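Side-chain contacts in fructose-1,6-bisphosphatase/inositol-1-monophosphatase (PDB 2P3N), which hydrolyses inositol 1-phosphate, favouring the D isomer, as well as fructose 1,6-bisphosphate and several other phosphate esters, using magnesium: residues 8-13 with 47-52; 16-21 with 92-97; 51-56 with 76-81; 97-100 with 105-108. All blocks are in the same frame, centred on the assembly; numbering follows the deposited sequence.

Contact 1: residues 8-13 with 47-52; sequences IKLLRK and RMIVDE
Leu10 reaches across to Ile49 and Glu52, joining two nearly antiparallel helices that lie side by side against one face of the mixed sheet in the inositol monophosphatase fold. The local axes come within 10.3 Å and their directions differ by 155°. The close part is apolar and centred on Leu10, with only Leu11 and Ile49 facing the sheet. Leu10 CD1 meets Ile49 CG2 at 4.0 Å and also reaches Glu52 CB, while Leu10 CD2 lies on Glu52 CB and, at 4.0 Å, on Glu52 CG, so the leucine touches only the aliphatic stem of the glutamate. Ile49 in turn offers two branches. With CG1 anti to the carbonyl carbon (chi1 -62°), CG2 is placed before Leu10 and CD1 is sent toward Leu11. On the sheet side, Leu11 and Ile49 both pack on Ile96 of strand 95-102. The side away from the sheet is looser and largely polar. Glu52 bends at chi2, its carboxylate making a long, weak ion pair with Lys55, and Lys13 and Met48 point toward the facing helix but make no close contact with it. Lys13 instead gives its NZ to the backbone oxygen of Ile20 in the third subunit, so that flank faces the tetramer interface. Shortening Leu10 to an alanine is likely to open a gap between the helices, leaving Ile49 CG2 and the Glu52 methylenes without their leucine partner. At the sheet-side limit of the contact, Leu11 CD2 meets Ile49 CD1 at 4.1 Å.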
loop_
_atom_site.group_PDB
_atom_site.type_symbol
_atom_site.label_atom_id
_atom_site.label_comp_id
_atom_site.label_asym_id
_atom_site.label_seq_id
_atom_site.Cartn_x
_atom_site.Cartn_y
_atom_site.Cartn_z
ATOM N N ILE A 8 17.932 -3.444 -4.619
ATOM C CA ILE A 8 16.649 -2.950 -4.153
ATOM C C ILE A 8 15.667 -2.842 -5.312
ATOM O O ILE A 8 14.552 -3.373 -5.238
ATOM C CB ILE A 8 16.800 -1.573 -3.496
ATOM C CG1 ILE A 8 17.613 -1.718 -2.206
ATOM C CG2 ILE A 8 15.430 -0.968 -3.205
ATOM C CD1 ILE A 8 18.061 -0.397 -1.599
ATOM N N LYS A 9 16.080 -2.173 -6.383
ATOM C CA LYS A 9 15.209 -2.000 -7.532
ATOM C C LYS A 9 14.874 -3.296 -8.252
ATOM O O LYS A 9 13.799 -3.430 -8.819
ATOM C CB LYS A 9 15.842 -1.009 -8.500
ATOM C CG LYS A 9 16.118 0.310 -7.824
ATOM C CD LYS A 9 16.584 1.378 -8.782
ATOM C CE LYS A 9 16.722 2.680 -8.034
ATOM N NZ LYS A 9 17.376 3.725 -8.847
ATOM N N LEU A 10 15.794 -4.251 -8.217
ATOM C CA LEU A 10 15.607 -5.542 -8.875
ATOM C C LEU A 10 14.582 -6.360 -8.119
ATOM O O LEU A 10 13.654 -6.905 -8.704
ATOM C CB LEU A 10 16.916 -6.331 -8.893
ATOM C CG LEU A 10 17.399 -7.071 -10.138
ATOM C CD1 LEU A 10 18.401 -8.113 -9.667
ATOM C CD2 LEU A 10 16.265 -7.736 -10.896
ATOM N N LEU A 11 14.758 -6.469 -6.811
ATOM C CA LEU A 11 13.817 -7.246 -6.026
ATOM C C LEU A 11 12.451 -6.586 -5.992
ATOM O O LEU A 11 11.438 -7.267 -5.888
ATOM C CB LEU A 11 14.334 -7.452 -4.599
ATOM C CG LEU A 11 15.637 -8.238 -4.416
ATOM C CD1 LEU A 11 15.459 -9.154 -3.235
ATOM C CD2 LEU A 11 15.994 -9.032 -5.659
ATOM N N ARG A 12 12.429 -5.259 -6.080
ATOM C CA ARG A 12 11.168 -4.541 -6.062
ATOM C C ARG A 12 10.410 -4.767 -7.353
ATOM O O ARG A 12 9.184 -4.819 -7.353
ATOM C CB ARG A 12 11.396 -3.050 -5.820
ATOM C CG ARG A 12 11.476 -2.695 -4.341
ATOM C CD ARG A 12 11.820 -1.243 -4.090
ATOM N NE ARG A 12 11.723 -0.935 -2.668
ATOM C CZ ARG A 12 11.979 0.254 -2.131
ATOM N NH1 ARG A 12 12.358 1.271 -2.893
ATOM N NH2 ARG A 12 11.846 0.431 -0.820
ATOM N N LYS A 13 11.140 -4.936 -8.449
ATOM C CA LYS A 13 10.527 -5.168 -9.752
ATOM C C LYS A 13 10.022 -6.616 -9.831
ATOM O O LYS A 13 8.869 -6.876 -10.187
ATOM C CB LYS A 13 11.553 -4.910 -10.858
ATOM C CG LYS A 13 11.006 -4.961 -12.278
ATOM C CD LYS A 13 12.157 -5.125 -13.265
ATOM C CE LYS A 13 11.714 -5.036 -14.732
ATOM N NZ LYS A 13 11.358 -3.649 -15.160
ATOM N N ARG A 47 15.059 -16.655 -12.634
ATOM C CA ARG A 47 15.610 -16.368 -13.963
ATOM C C ARG A 47 15.671 -14.866 -14.121
ATOM O O ARG A 47 16.694 -14.303 -14.524
ATOM C CB ARG A 47 14.733 -16.940 -15.085
ATOM C CG ARG A 47 14.662 -18.452 -15.144
ATOM C CD ARG A 47 14.032 -18.910 -16.456
ATOM N NE ARG A 47 13.622 -20.316 -16.429
ATOM C CZ ARG A 47 12.528 -20.766 -15.819
ATOM N NH1 ARG A 47 11.726 -19.923 -15.181
ATOM N NH2 ARG A 47 12.229 -22.060 -15.850
ATOM N N MET A 48 14.558 -14.221 -13.796
ATOM C CA MET A 48 14.474 -12.779 -13.894
ATOM C C MET A 48 15.655 -12.132 -13.159
ATOM O O MET A 48 16.341 -11.264 -13.711
ATOM C CB MET A 48 13.136 -12.299 -13.325
ATOM C CG MET A 48 12.820 -10.855 -13.671
ATOM S SD MET A 48 11.064 -10.413 -13.609
ATOM C CE MET A 48 10.579 -10.581 -15.337
ATOM N N ILE A 49 15.909 -12.584 -11.932
ATOM C CA ILE A 49 16.996 -12.036 -11.127
ATOM C C ILE A 49 18.386 -12.391 -11.674
ATOM O O ILE A 49 19.185 -11.506 -11.990
ATOM C CB ILE A 49 16.898 -12.518 -9.646
ATOM C CG1 ILE A 49 15.593 -12.032 -9.006
ATOM C CG2 ILE A 49 18.087 -11.995 -8.840
ATOM C CD1 ILE A 49 15.330 -12.620 -7.613
ATOM N N VAL A 50 18.658 -13.691 -11.772
ATOM C CA VAL A 50 19.936 -14.204 -12.257
ATOM C C VAL A 50 20.380 -13.582 -13.565
ATOM O O VAL A 50 21.568 -13.353 -13.779
ATOM C CB VAL A 50 19.865 -15.712 -12.473
ATOM C CG1 VAL A 50 21.071 -16.170 -13.288
ATOM C CG2 VAL A 50 19.804 -16.426 -11.123
ATOM N N ASP A 51 19.421 -13.338 -14.445
ATOM C CA ASP A 51 19.704 -12.738 -15.736
ATOM C C ASP A 51 20.207 -11.306 -15.629
ATOM O O ASP A 51 21.087 -10.901 -16.392
ATOM C CB ASP A 51 18.453 -12.760 -16.602
ATOM C CG ASP A 51 18.199 -14.107 -17.211
ATOM O OD1 ASP A 51 18.872 -15.074 -16.790
ATOM O OD2 ASP A 51 17.327 -14.198 -18.105
ATOM N N GLU A 52 19.644 -10.531 -14.704
ATOM C CA GLU A 52 20.076 -9.144 -14.545
ATOM C C GLU A 52 21.448 -9.070 -13.903
ATOM O O GLU A 52 22.257 -8.195 -14.241
ATOM C CB GLU A 52 19.075 -8.350 -13.704
ATOM C CG GLU A 52 17.911 -7.786 -14.501
ATOM C CD GLU A 52 18.324 -6.663 -15.427
ATOM O OE1 GLU A 52 18.542 -5.529 -14.948
ATOM O OE2 GLU A 52 18.436 -6.927 -16.641
#

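Contact 2: residues 16-21 with 92-97; sequences HLLMIH and PNFSIS
Met19 and Leu18 both meet the Phe94 ring at its edge, near the ring plane, and neither lies over a face. Met19 SD stands 4.2 Å from Phe94 CZ, and Leu18 CD1 is 4.0 Å from the adjoining rim atom, Phe94 CE1. The edge is presented by an uncommon rotamer: Phe94 CG sits between the backbone N and the carbonyl carbon (chi1 67°), the crowded position, and the ring projects toward helix 2-21 from the segment leading into strand 95-102. Two residues on, Ile96 points the same way. Its CG1 is the closest partner of Leu18 CD1, at 3.7 Å, with Ile96 CD1 at 3.8 Å, so a single leucine methyl fits among a ring edge and the CG1-CD1 arm of an isoleucine. Phe94 is further enclosed by Phe87, which it meets edge-to-face, and by Trp22, while Met19 also packs on His16 of the third subunit. Leu18 touches Ile81 as well, the residue whose carbonyl oxygen binds magnesium. The side-chain atoms that meet are carbons and one thioether sulfur; the join between the helix and the segment running into strand 95-102 therefore probably rests on dispersion and exclusion of water, and is likely to depend on fit.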
loop_
_atom_site.group_PDB
_atom_site.type_symbol
_atom_site.label_atom_id
_atom_site.label_comp_id
_atom_site.label_asym_id
_atom_site.label_seq_id
_atom_site.Cartn_x
_atom_site.Cartn_y
_atom_site.Cartn_z
ATOM N N HIS A 16 6.798 -7.770 -8.115
ATOM C CA HIS A 16 5.518 -7.609 -8.802
ATOM C C HIS A 16 5.117 -8.829 -9.621
ATOM O O HIS A 16 3.928 -9.112 -9.779
ATOM C CB HIS A 16 5.564 -6.377 -9.697
ATOM C CG HIS A 16 5.633 -5.095 -8.937
ATOM N ND1 HIS A 16 4.613 -4.662 -8.116
ATOM C CD2 HIS A 16 6.612 -4.163 -8.847
ATOM C CE1 HIS A 16 4.963 -3.521 -7.552
ATOM N NE2 HIS A 16 6.172 -3.195 -7.978
ATOM N N LEU A 17 6.102 -9.545 -10.152
ATOM C CA LEU A 17 5.812 -10.731 -10.930
ATOM C C LEU A 17 5.248 -11.764 -9.980
ATOM O O LEU A 17 4.376 -12.538 -10.350
ATOM C CB LEU A 17 7.077 -11.279 -11.575
ATOM C CG LEU A 17 6.944 -12.738 -12.001
ATOM C CD1 LEU A 17 6.023 -12.821 -13.193
ATOM C CD2 LEU A 17 8.304 -13.308 -12.324
ATOM N N LEU A 18 5.758 -11.777 -8.751
ATOM C CA LEU A 18 5.299 -12.730 -7.748
ATOM C C LEU A 18 3.877 -12.415 -7.322
ATOM O O LEU A 18 3.106 -13.320 -7.004
ATOM C CB LEU A 18 6.205 -12.705 -6.507
ATOM C CG LEU A 18 7.641 -13.225 -6.637
ATOM C CD1 LEU A 18 8.308 -13.181 -5.290
ATOM C CD2 LEU A 18 7.636 -14.636 -7.161
ATOM N N MET A 19 3.531 -11.131 -7.315
ATOM C CA MET A 19 2.197 -10.714 -6.917
ATOM C C MET A 19 1.140 -11.190 -7.902
ATOM O O MET A 19 -0.012 -11.421 -7.532
ATOM C CB MET A 19 2.145 -9.203 -6.776
ATOM C CG MET A 19 2.874 -8.698 -5.551
ATOM S SD MET A 19 2.224 -9.351 -4.001
ATOM C CE MET A 19 0.871 -8.233 -3.746
ATOM N N ILE A 20 1.537 -11.334 -9.159
ATOM C CA ILE A 20 0.630 -11.810 -10.185
ATOM C C ILE A 20 0.122 -13.198 -9.804
ATOM O O ILE A 20 -1.065 -13.498 -9.934
ATOM C CB ILE A 20 1.349 -11.925 -11.550
ATOM C CG1 ILE A 20 1.671 -10.533 -12.088
ATOM C CG2 ILE A 20 0.490 -12.720 -12.522
ATOM C CD1 ILE A 20 2.245 -10.514 -13.469
ATOM N N HIS A 21 1.028 -14.020 -9.293
ATOM C CA HIS A 21 0.727 -15.397 -8.954
ATOM C C HIS A 21 0.492 -15.736 -7.489
ATOM O O HIS A 21 0.207 -16.889 -7.152
ATOM C CB HIS A 21 1.856 -16.262 -9.497
ATOM C CG HIS A 21 2.129 -16.038 -10.953
ATOM N ND1 HIS A 21 1.339 -16.574 -11.948
ATOM C CD2 HIS A 21 3.061 -15.282 -11.580
ATOM C CE1 HIS A 21 1.768 -16.153 -13.124
ATOM N NE2 HIS A 21 2.812 -15.368 -12.928
ATOM N N PRO A 92 0.741 -13.391 3.123
ATOM C CA PRO A 92 1.682 -12.314 2.781
ATOM C C PRO A 92 3.133 -12.441 3.244
ATOM O O PRO A 92 3.995 -11.693 2.773
ATOM C CB PRO A 92 0.998 -11.069 3.347
ATOM C CG PRO A 92 0.201 -11.619 4.513
ATOM C CD PRO A 92 -0.372 -12.887 3.953
ATOM N N ASN A 93 3.417 -13.387 4.138
ATOM C CA ASN A 93 4.788 -13.540 4.638
ATOM C C ASN A 93 5.755 -14.330 3.767
ATOM O O ASN A 93 6.165 -15.441 4.104
ATOM C CB ASN A 93 4.798 -14.115 6.062
ATOM C CG ASN A 93 4.270 -13.129 7.086
ATOM O OD1 ASN A 93 3.062 -12.930 7.208
ATOM N ND2 ASN A 93 5.173 -12.496 7.812
ATOM N N PHE A 94 6.114 -13.740 2.639
ATOM C CA PHE A 94 7.081 -14.346 1.743
ATOM C C PHE A 94 7.933 -13.188 1.238
ATOM O O PHE A 94 7.494 -12.035 1.265
ATOM C CB PHE A 94 6.384 -15.098 0.601
ATOM C CG PHE A 94 5.642 -14.220 -0.352
ATOM C CD1 PHE A 94 6.274 -13.712 -1.483
ATOM C CD2 PHE A 94 4.308 -13.914 -0.134
ATOM C CE1 PHE A 94 5.586 -12.912 -2.387
ATOM C CE2 PHE A 94 3.604 -13.105 -1.042
ATOM C CZ PHE A 94 4.250 -12.606 -2.168
ATOM N N SER A 95 9.156 -13.483 0.808
ATOM C CA SER A 95 10.053 -12.446 0.334
ATOM C C SER A 95 11.071 -12.951 -0.677
ATOM O O SER A 95 11.150 -14.150 -0.963
ATOM C CB SER A 95 10.789 -11.836 1.524
ATOM O OG SER A 95 11.396 -12.842 2.317
ATOM N N ILE A 96 11.831 -12.009 -1.229
ATOM C CA ILE A 96 12.888 -12.305 -2.186
ATOM C C ILE A 96 14.157 -11.868 -1.484
ATOM O O ILE A 96 14.216 -10.783 -0.922
ATOM C CB ILE A 96 12.774 -11.483 -3.478
ATOM C CG1 ILE A 96 11.367 -11.587 -4.070
ATOM C CG2 ILE A 96 13.772 -12.000 -4.492
ATOM C CD1 ILE A 96 11.224 -10.796 -5.387
ATOM N N SER A 97 15.182 -12.699 -1.513
ATOM C CA SER A 97 16.402 -12.327 -0.831
ATOM C C SER A 97 17.615 -12.316 -1.757
ATOM O O SER A 97 17.772 -13.190 -2.617
ATOM C CB SER A 97 16.630 -13.267 0.350
ATOM O OG SER A 97 17.537 -12.703 1.275
#

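Contact 3: residues 51-56 with 76-81; sequences DEIRKF and WIIDPI. With MG (magnesium ion), chain E.
Ile53 meets strand 74-79 through both of its branches. CG2 lies over the five-membered ring of Trp76, 3.8 Å from the centroid and 7° off the ring normal, a nearly perpendicular CH-pi contact. The other branch reaches tip to tip with Ile78, the two CD1 methyls 3.6 Å apart, while Ile53 CD1 also lies 3.9 Å from Trp76 CE3. This split follows from chi1 (-68°), which puts CG2 anti to the backbone N and CG1 anti to the carbonyl carbon. In the next shell Trp76 is held by Glu60, whose OE1 accepts the indole N-H, and its ring meets those of Phe57 and Tyr100. Were Trp76 a serine, Ile53 CG2 would probably lose the ring it covers and Glu60 its indole donor. Asp79 on this strand and Ile81, past the corner at Pro80, reach the metal. Magnesium is bound by Asp79 OD2 at 2.2 Å and by Ile81 O at 2.1 Å; Glu65 and three waters bring the ligands to six. The second carboxylate oxygen, Asp79 OD1, accepts a hydrogen bond of 2.8 Å from one of those waters, so both oxygens serve the hydrated ion. The Asp-Pro-Ile-Asp-Gly-Thr run starting at Asp79 is the metal-binding motif of the inositol monophosphatase superfamily: Asp79 and Ile81 bind the ion here, and Asp82, Gly83 and Thr84 probably serve a second ion and the substrate.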
loop_
_atom_site.group_PDB
_atom_site.type_symbol
_atom_site.label_atom_id
_atom_site.label_comp_id
_atom_site.label_asym_id
_atom_site.label_seq_id
_atom_site.Cartn_x
_atom_site.Cartn_y
_atom_site.Cartn_z
ATOM N N ASP A 51 19.421 -13.338 -14.445
ATOM C CA ASP A 51 19.704 -12.738 -15.736
ATOM C C ASP A 51 20.207 -11.306 -15.629
ATOM O O ASP A 51 21.087 -10.901 -16.392
ATOM C CB ASP A 51 18.453 -12.760 -16.602
ATOM C CG ASP A 51 18.199 -14.107 -17.211
ATOM O OD1 ASP A 51 18.872 -15.074 -16.790
ATOM O OD2 ASP A 51 17.327 -14.198 -18.105
ATOM N N GLU A 52 19.644 -10.531 -14.704
ATOM C CA GLU A 52 20.076 -9.144 -14.545
ATOM C C GLU A 52 21.448 -9.070 -13.903
ATOM O O GLU A 52 22.257 -8.195 -14.241
ATOM C CB GLU A 52 19.075 -8.350 -13.704
ATOM C CG GLU A 52 17.911 -7.786 -14.501
ATOM C CD GLU A 52 18.324 -6.663 -15.427
ATOM O OE1 GLU A 52 18.542 -5.529 -14.948
ATOM O OE2 GLU A 52 18.436 -6.927 -16.641
ATOM N N ILE A 53 21.705 -9.972 -12.965
ATOM C CA ILE A 53 22.993 -9.999 -12.315
ATOM C C ILE A 53 24.019 -10.405 -13.370
ATOM O O ILE A 53 25.016 -9.711 -13.578
ATOM C CB ILE A 53 22.999 -10.985 -11.146
ATOM C CG1 ILE A 53 22.085 -10.468 -10.033
ATOM C CG2 ILE A 53 24.400 -11.141 -10.621
ATOM C CD1 ILE A 53 22.034 -11.360 -8.819
ATOM N N ARG A 54 23.752 -11.515 -14.056
ATOM C CA ARG A 54 24.650 -12.011 -15.103
ATOM C C ARG A 54 24.942 -10.930 -16.146
ATOM O O ARG A 54 26.000 -10.921 -16.785
ATOM C CB ARG A 54 24.037 -13.235 -15.797
ATOM C CG ARG A 54 24.017 -14.513 -14.955
ATOM C CD ARG A 54 25.310 -15.316 -15.102
ATOM N NE ARG A 54 25.385 -16.489 -14.226
ATOM C CZ ARG A 54 24.564 -17.537 -14.278
ATOM N NH1 ARG A 54 23.579 -17.581 -15.165
ATOM N NH2 ARG A 54 24.738 -18.550 -13.439
ATOM N N LYS A 55 24.000 -10.011 -16.301
ATOM C CA LYS A 55 24.130 -8.942 -17.271
ATOM C C LYS A 55 25.030 -7.809 -16.807
ATOM O O LYS A 55 25.875 -7.336 -17.568
ATOM C CB LYS A 55 22.747 -8.402 -17.609
ATOM C CG LYS A 55 22.743 -7.194 -18.507
ATOM C CD LYS A 55 21.311 -6.805 -18.825
ATOM C CE LYS A 55 21.222 -5.585 -19.719
ATOM N NZ LYS A 55 19.787 -5.184 -19.886
ATOM N N PHE A 56 24.855 -7.378 -15.561
ATOM C CA PHE A 56 25.649 -6.271 -15.027
ATOM C C PHE A 56 26.877 -6.696 -14.240
ATOM O O PHE A 56 27.764 -5.888 -13.966
ATOM C CB PHE A 56 24.778 -5.355 -14.159
ATOM C CG PHE A 56 23.751 -4.592 -14.936
ATOM C CD1 PHE A 56 22.520 -5.167 -15.246
ATOM C CD2 PHE A 56 24.038 -3.320 -15.423
ATOM C CE1 PHE A 56 21.590 -4.483 -16.036
ATOM C CE2 PHE A 56 23.115 -2.630 -16.214
ATOM C CZ PHE A 56 21.894 -3.212 -16.519
ATOM N N TRP A 76 26.829 -13.908 -5.439
ATOM C CA TRP A 76 25.508 -13.379 -5.107
ATOM C C TRP A 76 24.614 -14.552 -4.690
ATOM O O TRP A 76 24.418 -15.498 -5.455
ATOM C CB TRP A 76 24.871 -12.692 -6.318
ATOM C CG TRP A 76 25.611 -11.503 -6.868
ATOM C CD1 TRP A 76 26.742 -11.516 -7.638
ATOM C CD2 TRP A 76 25.219 -10.124 -6.758
ATOM N NE1 TRP A 76 27.072 -10.235 -8.023
ATOM C CE2 TRP A 76 26.156 -9.363 -7.496
ATOM C CE3 TRP A 76 24.166 -9.459 -6.107
ATOM C CZ2 TRP A 76 26.069 -7.966 -7.604
ATOM C CZ3 TRP A 76 24.084 -8.064 -6.216
ATOM C CH2 TRP A 76 25.031 -7.338 -6.961
ATOM N N ILE A 77 24.071 -14.505 -3.480
ATOM C CA ILE A 77 23.202 -15.589 -3.041
ATOM C C ILE A 77 21.743 -15.167 -3.173
ATOM O O ILE A 77 21.300 -14.163 -2.606
ATOM C CB ILE A 77 23.523 -16.014 -1.607
ATOM C CG1 ILE A 77 25.027 -16.305 -1.492
ATOM C CG2 ILE A 77 22.725 -17.252 -1.262
ATOM C CD1 ILE A 77 25.453 -16.858 -0.156
ATOM N N ILE A 78 20.999 -15.967 -3.924
ATOM C CA ILE A 78 19.612 -15.670 -4.238
ATOM C C ILE A 78 18.575 -16.668 -3.779
ATOM O O ILE A 78 18.736 -17.870 -3.940
ATOM C CB ILE A 78 19.460 -15.541 -5.773
ATOM C CG1 ILE A 78 20.410 -14.457 -6.284
ATOM C CG2 ILE A 78 18.005 -15.288 -6.155
ATOM C CD1 ILE A 78 20.729 -14.590 -7.753
ATOM N N ASP A 79 17.507 -16.157 -3.191
ATOM C CA ASP A 79 16.396 -17.008 -2.827
ATOM C C ASP A 79 15.230 -16.358 -3.566
ATOM O O ASP A 79 14.702 -15.326 -3.138
ATOM C CB ASP A 79 16.140 -17.046 -1.321
ATOM C CG ASP A 79 15.123 -18.123 -0.943
ATOM O OD1 ASP A 79 15.129 -18.605 0.211
ATOM O OD2 ASP A 79 14.311 -18.491 -1.813
ATOM N N PRO A 80 14.843 -16.937 -4.716
ATOM C CA PRO A 80 13.737 -16.401 -5.513
ATOM C C PRO A 80 12.439 -16.216 -4.711
ATOM O O PRO A 80 11.728 -15.235 -4.901
ATOM C CB PRO A 80 13.613 -17.416 -6.657
ATOM C CG PRO A 80 14.124 -18.704 -6.039
ATOM C CD PRO A 80 15.326 -18.214 -5.278
ATOM N N ILE A 81 12.121 -17.157 -3.828
ATOM C CA ILE A 81 10.923 -17.026 -3.001
ATOM C C ILE A 81 11.175 -17.678 -1.668
ATOM O O ILE A 81 11.166 -18.901 -1.565
ATOM C CB ILE A 81 9.664 -17.711 -3.600
ATOM C CG1 ILE A 81 9.273 -17.061 -4.928
ATOM C CG2 ILE A 81 8.513 -17.585 -2.610
ATOM C CD1 ILE A 81 8.067 -17.680 -5.598
HETATM MG MG MG E . 12.846 -20.084 -1.637
HETATM O O HOH W 1 13.153 -20.621 0.381
HETATM O O HOH W 2 12.425 -20.122 -3.860
HETATM O O HOH W 3 11.687 -21.627 -1.471
#

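Contact 4: residues 97-100 with 105-108; sequences SLAY and EVKL
Tyr100 O accepts the N-H of Lys107 at 2.9 Å (N-H...O 163°), and Tyr100 N donates to Leu108 O at 2.9 Å (159°). A second donor, Leu108 N, approaches the same Tyr100 oxygen at 3.5 Å, but that bond is weak and bent. Two residues facing one is the mark of a classic beta bulge, here in the hairpin of strands 95-102 and 105-113. Tyr100 CB lies 4.1 Å from Leu108 CB on the sheet face that also carries Leu98 and meets helix 2-21. With Tyr100 CG anti to the backbone N (chi1 175°), the phenol ring runs past Lys107, and Lys107 CB comes obliquely to Tyr100 CD2 at 4.2 Å. Beyond it the ring takes a cation-pi contact from Arg3 and its OH is hydrogen-bonded to Glu102. The lysine bends at chi2 and leads its charge outward, where NZ forms salt bridges with Glu105 and Glu124. A CA-H...O contact of 3.2 Å from Ala99 CA adds to the grip on Leu108 O. On the other face, against helix 199-211, Ala99 CB meets Val106 CG1 at 4.4 Å.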
loop_
_atom_site.group_PDB
_atom_site.type_symbol
_atom_site.label_atom_id
_atom_site.label_comp_id
_atom_site.label_asym_id
_atom_site.label_seq_id
_atom_site.Cartn_x
_atom_site.Cartn_y
_atom_site.Cartn_z
ATOM N N SER A 97 15.182 -12.699 -1.513
ATOM C CA SER A 97 16.402 -12.327 -0.831
ATOM C C SER A 97 17.615 -12.316 -1.757
ATOM O O SER A 97 17.772 -13.190 -2.617
ATOM C CB SER A 97 16.630 -13.267 0.350
ATOM O OG SER A 97 17.537 -12.703 1.275
ATOM N N LEU A 98 18.456 -11.296 -1.578
ATOM C CA LEU A 98 19.674 -11.127 -2.366
ATOM C C LEU A 98 20.829 -10.636 -1.504
ATOM O O LEU A 98 20.808 -9.506 -1.017
ATOM C CB LEU A 98 19.461 -10.117 -3.505
ATOM C CG LEU A 98 20.660 -9.986 -4.454
ATOM C CD1 LEU A 98 20.903 -11.335 -5.146
ATOM C CD2 LEU A 98 20.402 -8.917 -5.500
ATOM N N ALA A 99 21.833 -11.486 -1.315
ATOM C CA ALA A 99 23.011 -11.107 -0.541
ATOM C C ALA A 99 24.212 -11.134 -1.470
ATOM O O ALA A 99 24.281 -11.976 -2.364
ATOM C CB ALA A 99 23.234 -12.081 0.617
ATOM N N TYR A 100 25.137 -10.197 -1.285
ATOM C CA TYR A 100 26.354 -10.189 -2.092
ATOM C C TYR A 100 27.545 -10.483 -1.187
ATOM O O TYR A 100 28.013 -9.625 -0.442
ATOM C CB TYR A 100 26.596 -8.860 -2.803
ATOM C CG TYR A 100 27.932 -8.874 -3.519
ATOM C CD1 TYR A 100 28.152 -9.723 -4.610
ATOM C CD2 TYR A 100 29.004 -8.114 -3.046
ATOM C CE1 TYR A 100 29.407 -9.816 -5.204
ATOM C CE2 TYR A 100 30.260 -8.200 -3.633
ATOM C CZ TYR A 100 30.456 -9.052 -4.707
ATOM O OH TYR A 100 31.709 -9.144 -5.266
ATOM N N GLU A 105 32.452 -13.166 2.604
ATOM C CA GLU A 105 31.924 -12.170 3.531
ATOM C C GLU A 105 30.731 -11.418 2.973
ATOM O O GLU A 105 30.822 -10.802 1.911
ATOM C CB GLU A 105 33.001 -11.151 3.896
ATOM C CG GLU A 105 34.278 -11.756 4.452
ATOM C CD GLU A 105 35.192 -10.703 5.028
ATOM O OE1 GLU A 105 34.863 -10.162 6.108
ATOM O OE2 GLU A 105 36.227 -10.406 4.392
ATOM N N VAL A 106 29.617 -11.461 3.700
ATOM C CA VAL A 106 28.406 -10.763 3.278
ATOM C C VAL A 106 28.663 -9.255 3.329
ATOM O O VAL A 106 28.877 -8.684 4.398
ATOM C CB VAL A 106 27.209 -11.120 4.191
ATOM C CG1 VAL A 106 25.941 -10.472 3.674
ATOM C CG2 VAL A 106 27.037 -12.621 4.248
ATOM N N LYS A 107 28.653 -8.623 2.160
ATOM C CA LYS A 107 28.897 -7.186 2.043
ATOM C C LYS A 107 27.608 -6.391 1.849
ATOM O O LYS A 107 27.574 -5.181 2.066
ATOM C CB LYS A 107 29.838 -6.902 0.856
ATOM C CG LYS A 107 31.202 -7.566 0.960
ATOM C CD LYS A 107 31.866 -7.256 2.308
ATOM C CE LYS A 107 33.102 -8.127 2.541
ATOM N NZ LYS A 107 33.732 -7.892 3.880
ATOM N N LEU A 108 26.548 -7.085 1.453
ATOM C CA LEU A 108 25.280 -6.437 1.173
ATOM C C LEU A 108 24.137 -7.431 1.316
ATOM O O LEU A 108 24.284 -8.607 1.004
ATOM C CB LEU A 108 25.342 -5.891 -0.258
ATOM C CG LEU A 108 24.220 -5.160 -0.990
ATOM C CD1 LEU A 108 24.763 -4.735 -2.342
ATOM C CD2 LEU A 108 22.987 -6.041 -1.169
#

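In the fold
Contacts 1, 2 and 3 lie on the face of the seven-stranded sheet covered by helices 2-21 and 40-56. Contact 1 pairs those helices, contact 2 sets helix 2-21 on strand 95-102, and contact 3 sets helix 40-56 on strand 74-79. Contact 4 joins neighbouring strands 95-102 and 105-113. Centres of contacts 1 and 3 are about 6 Å apart, those of contacts 2 and 4 about 20 Å. Along the chain, contact 1 alternates with contact 2 and shares Asp51 and Glu52 with contact 3, which is nested within contact 2; contact 4 follows contact 3. Together they link two helices and three neighbouring strands, with the magnesium site at and just beyond the end of strand 74-79.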